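Local coordinates for protein beta-hexosaminidase Amuc_2018 (Akkermansia muciniphila, PDB 6JEB) that hydrolyses terminal non-reducing N-acetylhexosamine residues from N-acetyl-beta-D-hexosaminides, releasing N-acetylglucosamine from N-glycans and chitobiose, at residues Tyr119-Leu124 and Cys419-Ala424; Tyr90-Leu95 and His391-His396. All coordinates share one frame; numbering follows the deposited sequence.

Both contacts are buried in the family 20 catalytic domain, their centres about 9 Å apart, and both reach the parallel sheet of its barrel. Contact 2 lies within the sheet, where strands 92-97 and 392-399 pair by backbone hydrogen bonds and a tryptophan-histidine bond is added between side chains. Contact 1 lies outside that pairing: the turn leading from helix 106-118 into strand 123-127 packs on helix 417-426 through carbon and sulfur, with one water as the polar element. Strands 123-127 and 92-97 are neighbours, so the two contacts touch, and Arg93 NH2 of contact 2 probably donates to Lys120 O of contact 1 at 2.8 Å.

Contact 1 (Tyr119-Leu124 and Cys419-Ala424); sequences YKFNRL and CAIAEA
The Tyr119 ring lies across the sulfur of Cys419, which sits over one face and is displaced toward the phenol end. SG is 3.8 Å from the ring centroid, 23° off the ring normal, and it comes closest to CZ, at 3.5 Å. This is a cysteine sulfur-aromatic contact, and the ring's far end is tied down as well: Tyr119 OH hydrogen-bonds to His444 ND1 on helix 434-452. With CG beside the backbone N and anti to the carbonyl carbon (chi1 -67°), the ring extends along the helix toward Cys419, while its CB stays by the methyl of Ala422, 3.8 Å from Ala422 CB. That methyl touches both aromatic residues, with Tyr119 O at 3.4 Å and Phe121 CE2 at 3.7 Å.

The segment 119-124 leaves helix 106-118 through a Schellman motif, in which Lys120 takes positive phi as the C-prime residue, and then enters strand 123-127 of the catalytic barrel. The contact therefore fits the helix-to-strand turn of the barrel against helix 417-426, one of the helices that pack outside the sheet.

Phe121 brings the far end of its ring to the helix. Its CE1 lies 3.9 Å from Ile421 CG2, a methyl that meets the ring at its edge, near the ring plane; CE2 and CZ turn to Ala422. Beside this apolar patch a water lies 3.1 Å from both Tyr119 O and Ala422 O, within hydrogen-bonding distance of each, and links the turn to a carbonyl of the helix.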
loop_
_atom_site.group_PDB
_atom_site.type_symbol
_atom_site.label_atom_id
_atom_site.label_comp_id
_atom_site.label_asym_id
_atom_site.label_seq_id
_atom_site.Cartn_x
_atom_site.Cartn_y
_atom_site.Cartn_z
ATOM N N TYR A 119 8.489 8.877 -6.790
ATOM C CA TYR A 119 7.854 9.759 -5.814
ATOM C C TYR A 119 8.229 9.426 -4.366
ATOM O O TYR A 119 7.567 9.905 -3.435
ATOM C CB TYR A 119 6.333 9.763 -6.027
ATOM C CG TYR A 119 6.001 10.400 -7.354
ATOM C CD1 TYR A 119 6.110 11.776 -7.516
ATOM C CD2 TYR A 119 5.626 9.631 -8.459
ATOM C CE1 TYR A 119 5.848 12.378 -8.724
ATOM C CE2 TYR A 119 5.363 10.232 -9.686
ATOM C CZ TYR A 119 5.478 11.609 -9.810
ATOM O OH TYR A 119 5.240 12.215 -11.019
ATOM N N LYS A 120 9.282 8.631 -4.157
ATOM C CA LYS A 120 9.835 8.328 -2.835
ATOM C C LYS A 120 8.906 7.497 -1.952
ATOM O O LYS A 120 9.036 7.524 -0.722
ATOM C CB LYS A 120 10.338 9.575 -2.089
ATOM C CG LYS A 120 11.418 10.346 -2.822
ATOM C CD LYS A 120 11.969 11.460 -1.940
ATOM C CE LYS A 120 13.059 12.278 -2.631
ATOM N NZ LYS A 120 12.495 13.239 -3.626
ATOM N N PHE A 121 7.977 6.728 -2.526
ATOM C CA PHE A 121 7.316 5.710 -1.723
ATOM C C PHE A 121 8.352 4.685 -1.280
ATOM O O PHE A 121 9.310 4.402 -2.000
ATOM C CB PHE A 121 6.227 5.003 -2.535
ATOM C CG PHE A 121 4.960 5.806 -2.676
ATOM C CD1 PHE A 121 3.995 5.770 -1.679
ATOM C CD2 PHE A 121 4.737 6.598 -3.796
ATOM C CE1 PHE A 121 2.827 6.508 -1.789
ATOM C CE2 PHE A 121 3.573 7.347 -3.912
ATOM C CZ PHE A 121 2.616 7.298 -2.904
ATOM N N ASN A 122 8.165 4.119 -0.082
ATOM C CA ASN A 122 9.117 3.132 0.415
ATOM C C ASN A 122 8.463 1.839 0.889
ATOM O O ASN A 122 9.166 0.967 1.415
ATOM C CB ASN A 122 10.034 3.715 1.505
ATOM C CG ASN A 122 9.276 4.142 2.745
ATOM O OD1 ASN A 122 8.049 4.114 2.774
ATOM N ND2 ASN A 122 10.008 4.544 3.777
ATOM N N ARG A 123 7.157 1.674 0.684
ATOM C CA ARG A 123 6.464 0.454 1.084
ATOM C C ARG A 123 5.533 0.017 -0.033
ATOM O O ARG A 123 4.716 0.815 -0.506
ATOM C CB ARG A 123 5.644 0.669 2.362
ATOM C CG ARG A 123 6.467 1.115 3.576
ATOM C CD ARG A 123 7.347 -0.013 4.107
ATOM N NE ARG A 123 8.077 0.382 5.312
ATOM C CZ ARG A 123 9.291 0.932 5.313
ATOM N NH1 ARG A 123 9.927 1.156 4.170
ATOM N NH2 ARG A 123 9.871 1.253 6.462
ATOM N N LEU A 124 5.658 -1.242 -0.455
ATOM C CA LEU A 124 4.750 -1.855 -1.423
ATOM C C LEU A 124 4.062 -3.011 -0.719
ATOM O O LEU A 124 4.719 -3.981 -0.319
ATOM C CB LEU A 124 5.475 -2.352 -2.674
ATOM C CG LEU A 124 4.569 -3.095 -3.665
ATOM C CD1 LEU A 124 3.529 -2.156 -4.271
ATOM C CD2 LEU A 124 5.382 -3.769 -4.766
ATOM N N CYS A 419 0.801 10.854 -6.396
ATOM C CA CYS A 419 1.737 11.965 -6.214
ATOM C C CYS A 419 1.355 12.806 -5.004
ATOM O O CYS A 419 2.227 13.261 -4.250
ATOM C CB CYS A 419 1.756 12.856 -7.460
ATOM S SG CYS A 419 2.060 11.979 -9.008
ATOM N N ALA A 420 0.053 13.035 -4.816
ATOM C CA ALA A 420 -0.417 13.794 -3.661
ATOM C C ALA A 420 -0.201 13.012 -2.375
ATOM O O ALA A 420 0.229 13.579 -1.362
ATOM C CB ALA A 420 -1.893 14.162 -3.838
ATOM N N ILE A 421 -0.485 11.708 -2.398
ATOM C CA ILE A 421 -0.201 10.860 -1.243
ATOM C C ILE A 421 1.284 10.905 -0.900
ATOM O O ILE A 421 1.660 10.970 0.278
ATOM C CB ILE A 421 -0.684 9.419 -1.500
ATOM C CG1 ILE A 421 -2.209 9.377 -1.697
ATOM C CG2 ILE A 421 -0.250 8.485 -0.366
ATOM C CD1 ILE A 421 -3.001 9.742 -0.457
ATOM N N ALA A 422 2.150 10.847 -1.920
ATOM C CA ALA A 422 3.592 10.898 -1.681
ATOM C C ALA A 422 3.979 12.171 -0.941
ATOM O O ALA A 422 4.789 12.137 -0.003
ATOM C CB ALA A 422 4.353 10.800 -3.009
ATOM N N GLU A 423 3.403 13.302 -1.348
ATOM C CA GLU A 423 3.713 14.568 -0.695
ATOM C C GLU A 423 3.115 14.631 0.710
ATOM O O GLU A 423 3.734 15.177 1.629
ATOM C CB GLU A 423 3.267 15.740 -1.581
ATOM C CG GLU A 423 3.596 17.111 -1.000
ATOM C CD GLU A 423 3.918 18.165 -2.055
ATOM O OE1 GLU A 423 4.740 17.886 -2.955
ATOM O OE2 GLU A 423 3.353 19.280 -1.983
ATOM N N ALA A 424 1.931 14.041 0.909
ATOM C CA ALA A 424 1.350 13.993 2.250
ATOM C C ALA A 424 2.207 13.168 3.208
ATOM O O ALA A 424 2.303 13.488 4.401
ATOM C CB ALA A 424 -0.071 13.431 2.183
HETATM O O HOH W 1 6.889 9.944 -0.438
#

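Contact 2 (Tyr90-Leu95 and His391-His396); sequences YPWRGL and HIRGVH
Two flat groups of strand 392-396 meet the Trp92 indole from different directions. His396 ND1 and Val395 O lie at the edge of the indole, in its plane; the guanidinium of Arg393 approaches obliquely, turned 73° to it, and offers its own face to Trp92 CE3, with NH2 at 3.8 Å from that carbon. The Tyr90 ring has Ile392 O at its edge, 3.5 Å from CE1, and Gly394 CA placed obliquely to it.

Here the first and last strands of the family 20 TIM barrel, 92-97 and 392-399, run side by side and parallel, their short segments crossing at -25°. The backbone bonds alternate as parallel pairing requires: Trp92 N donates to Arg393 O, Val395 N to Trp92 O, and Gly94 N to Val395 O. Trp92 O also receives a CA-H from Gly394, at 3.1 Å. Gly394 has a positive phi, and a beta carbon there would run into Trp92 O. Gly94 makes similar room for the imidazole, since ND1 of His396 lies 3.5 Å from Gly94 CA.

Arg393 reaches the indole by a chain bent at chi3, and its NH1 is bound to Thr320 OG1. The imidazole is held at both nitrogens: NE2 pairs with His125 ND1 on strand 123-127, and ND1 serves as an acceptor, consistent with the proton residing on NE2. Trp92 NE1 donates to that ND1 at 3.0 Å, nearly straight at 175°, in the indole plane but tilted from the plane of the His396 ring.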
loop_
_atom_site.group_PDB
_atom_site.type_symbol
_atom_site.label_atom_id
_atom_site.label_comp_id
_atom_site.label_asym_id
_atom_site.label_seq_id
_atom_site.Cartn_x
_atom_site.Cartn_y
_atom_site.Cartn_z
ATOM N N TYR A 90 7.210 11.274 7.558
ATOM C CA TYR A 90 6.807 9.979 8.071
ATOM C C TYR A 90 7.661 8.867 7.488
ATOM O O TYR A 90 8.025 8.910 6.306
ATOM C CB TYR A 90 5.355 9.666 7.722
ATOM C CG TYR A 90 4.353 10.470 8.493
ATOM C CD1 TYR A 90 4.122 10.221 9.847
ATOM C CD2 TYR A 90 3.632 11.483 7.875
ATOM C CE1 TYR A 90 3.191 10.959 10.557
ATOM C CE2 TYR A 90 2.705 12.232 8.575
ATOM C CZ TYR A 90 2.487 11.968 9.913
ATOM O OH TYR A 90 1.560 12.710 10.602
ATOM N N PRO A 91 7.963 7.841 8.285
ATOM C CA PRO A 91 8.811 6.746 7.799
ATOM C C PRO A 91 8.085 5.707 6.973
ATOM O O PRO A 91 8.753 4.904 6.311
ATOM C CB PRO A 91 9.341 6.114 9.092
ATOM C CG PRO A 91 8.276 6.431 10.113
ATOM C CD PRO A 91 7.766 7.796 9.746
ATOM N N TRP A 92 6.757 5.667 7.008
ATOM C CA TRP A 92 5.973 4.692 6.254
ATOM C C TRP A 92 5.200 5.446 5.179
ATOM O O TRP A 92 4.294 6.222 5.493
ATOM C CB TRP A 92 5.006 3.948 7.177
ATOM C CG TRP A 92 4.278 2.848 6.444
ATOM C CD1 TRP A 92 3.305 2.993 5.483
ATOM C CD2 TRP A 92 4.506 1.440 6.576
ATOM N NE1 TRP A 92 2.913 1.754 5.022
ATOM C CE2 TRP A 92 3.630 0.785 5.679
ATOM C CE3 TRP A 92 5.357 0.669 7.378
ATOM C CZ2 TRP A 92 3.585 -0.611 5.559
ATOM C CZ3 TRP A 92 5.315 -0.712 7.258
ATOM C CH2 TRP A 92 4.431 -1.340 6.357
ATOM N N ARG A 93 5.547 5.217 3.913
ATOM C CA ARG A 93 4.865 5.866 2.790
ATOM C C ARG A 93 4.589 4.774 1.763
ATOM O O ARG A 93 5.498 4.348 1.046
ATOM C CB ARG A 93 5.715 7.007 2.230
ATOM C CG ARG A 93 6.091 8.047 3.302
ATOM C CD ARG A 93 7.041 9.139 2.782
ATOM N NE ARG A 93 8.177 8.571 2.064
ATOM C CZ ARG A 93 9.237 8.009 2.639
ATOM N NH1 ARG A 93 9.351 7.961 3.967
ATOM N NH2 ARG A 93 10.192 7.488 1.877
ATOM N N GLY A 94 3.347 4.302 1.710
ATOM C CA GLY A 94 3.044 3.066 1.021
ATOM C C GLY A 94 1.947 3.161 -0.020
ATOM O O GLY A 94 1.065 4.023 0.033
ATOM N N LEU A 95 2.023 2.244 -0.982
ATOM C CA LEU A 95 0.917 1.914 -1.869
ATOM C C LEU A 95 0.628 0.428 -1.725
ATOM O O LEU A 95 1.536 -0.374 -1.475
ATOM C CB LEU A 95 1.256 2.197 -3.347
ATOM C CG LEU A 95 1.511 3.657 -3.724
ATOM C CD1 LEU A 95 1.923 3.766 -5.183
ATOM C CD2 LEU A 95 0.293 4.532 -3.424
ATOM N N HIS A 391 2.185 8.409 17.382
ATOM C CA HIS A 391 2.132 6.991 17.066
ATOM C C HIS A 391 1.705 6.729 15.627
ATOM O O HIS A 391 1.624 5.563 15.222
ATOM C CB HIS A 391 1.183 6.281 18.039
ATOM C CG HIS A 391 -0.230 6.761 17.947
ATOM N ND1 HIS A 391 -0.587 8.071 18.192
ATOM C CD2 HIS A 391 -1.374 6.111 17.629
ATOM C CE1 HIS A 391 -1.890 8.205 18.029
ATOM N NE2 HIS A 391 -2.391 7.032 17.682
ATOM N N ILE A 392 1.433 7.774 14.851
ATOM C CA ILE A 392 1.149 7.621 13.427
ATOM C C ILE A 392 2.470 7.428 12.695
ATOM O O ILE A 392 3.367 8.276 12.775
ATOM C CB ILE A 392 0.382 8.830 12.875
ATOM C CG1 ILE A 392 -0.987 8.943 13.548
ATOM C CG2 ILE A 392 0.239 8.727 11.353
ATOM C CD1 ILE A 392 -1.732 10.228 13.214
ATOM N N ARG A 393 2.593 6.305 11.987
ATOM C CA ARG A 393 3.818 5.960 11.283
ATOM C C ARG A 393 3.857 6.491 9.860
ATOM O O ARG A 393 4.947 6.563 9.278
ATOM C CB ARG A 393 3.998 4.438 11.241
ATOM C CG ARG A 393 4.062 3.783 12.617
ATOM C CD ARG A 393 4.154 2.269 12.496
ATOM N NE ARG A 393 5.369 1.839 11.808
ATOM C CZ ARG A 393 5.665 0.571 11.538
ATOM N NH1 ARG A 393 4.832 -0.397 11.902
ATOM N NH2 ARG A 393 6.794 0.266 10.907
ATOM N N GLY A 394 2.719 6.854 9.286
ATOM C CA GLY A 394 2.730 7.399 7.944
ATOM C C GLY A 394 1.399 7.178 7.236
ATOM O O GLY A 394 0.343 7.131 7.866
ATOM N N VAL A 395 1.488 7.061 5.918
ATOM C CA VAL A 395 0.329 7.107 5.038
ATOM C C VAL A 395 0.413 5.942 4.067
ATOM O O VAL A 395 1.500 5.440 3.769
ATOM C CB VAL A 395 0.272 8.461 4.288
ATOM C CG1 VAL A 395 1.390 8.558 3.244
ATOM C CG2 VAL A 395 -1.093 8.690 3.673
ATOM N N HIS A 396 -0.745 5.513 3.566
ATOM C CA HIS A 396 -0.813 4.289 2.775
ATOM C C HIS A 396 -2.048 4.365 1.892
ATOM O O HIS A 396 -3.155 4.576 2.397
ATOM C CB HIS A 396 -0.933 3.109 3.745
ATOM C CG HIS A 396 -0.607 1.769 3.160
ATOM N ND1 HIS A 396 0.688 1.322 2.998
ATOM C CD2 HIS A 396 -1.411 0.748 2.770
ATOM C CE1 HIS A 396 0.670 0.093 2.514
ATOM N NE2 HIS A 396 -0.593 -0.280 2.365
#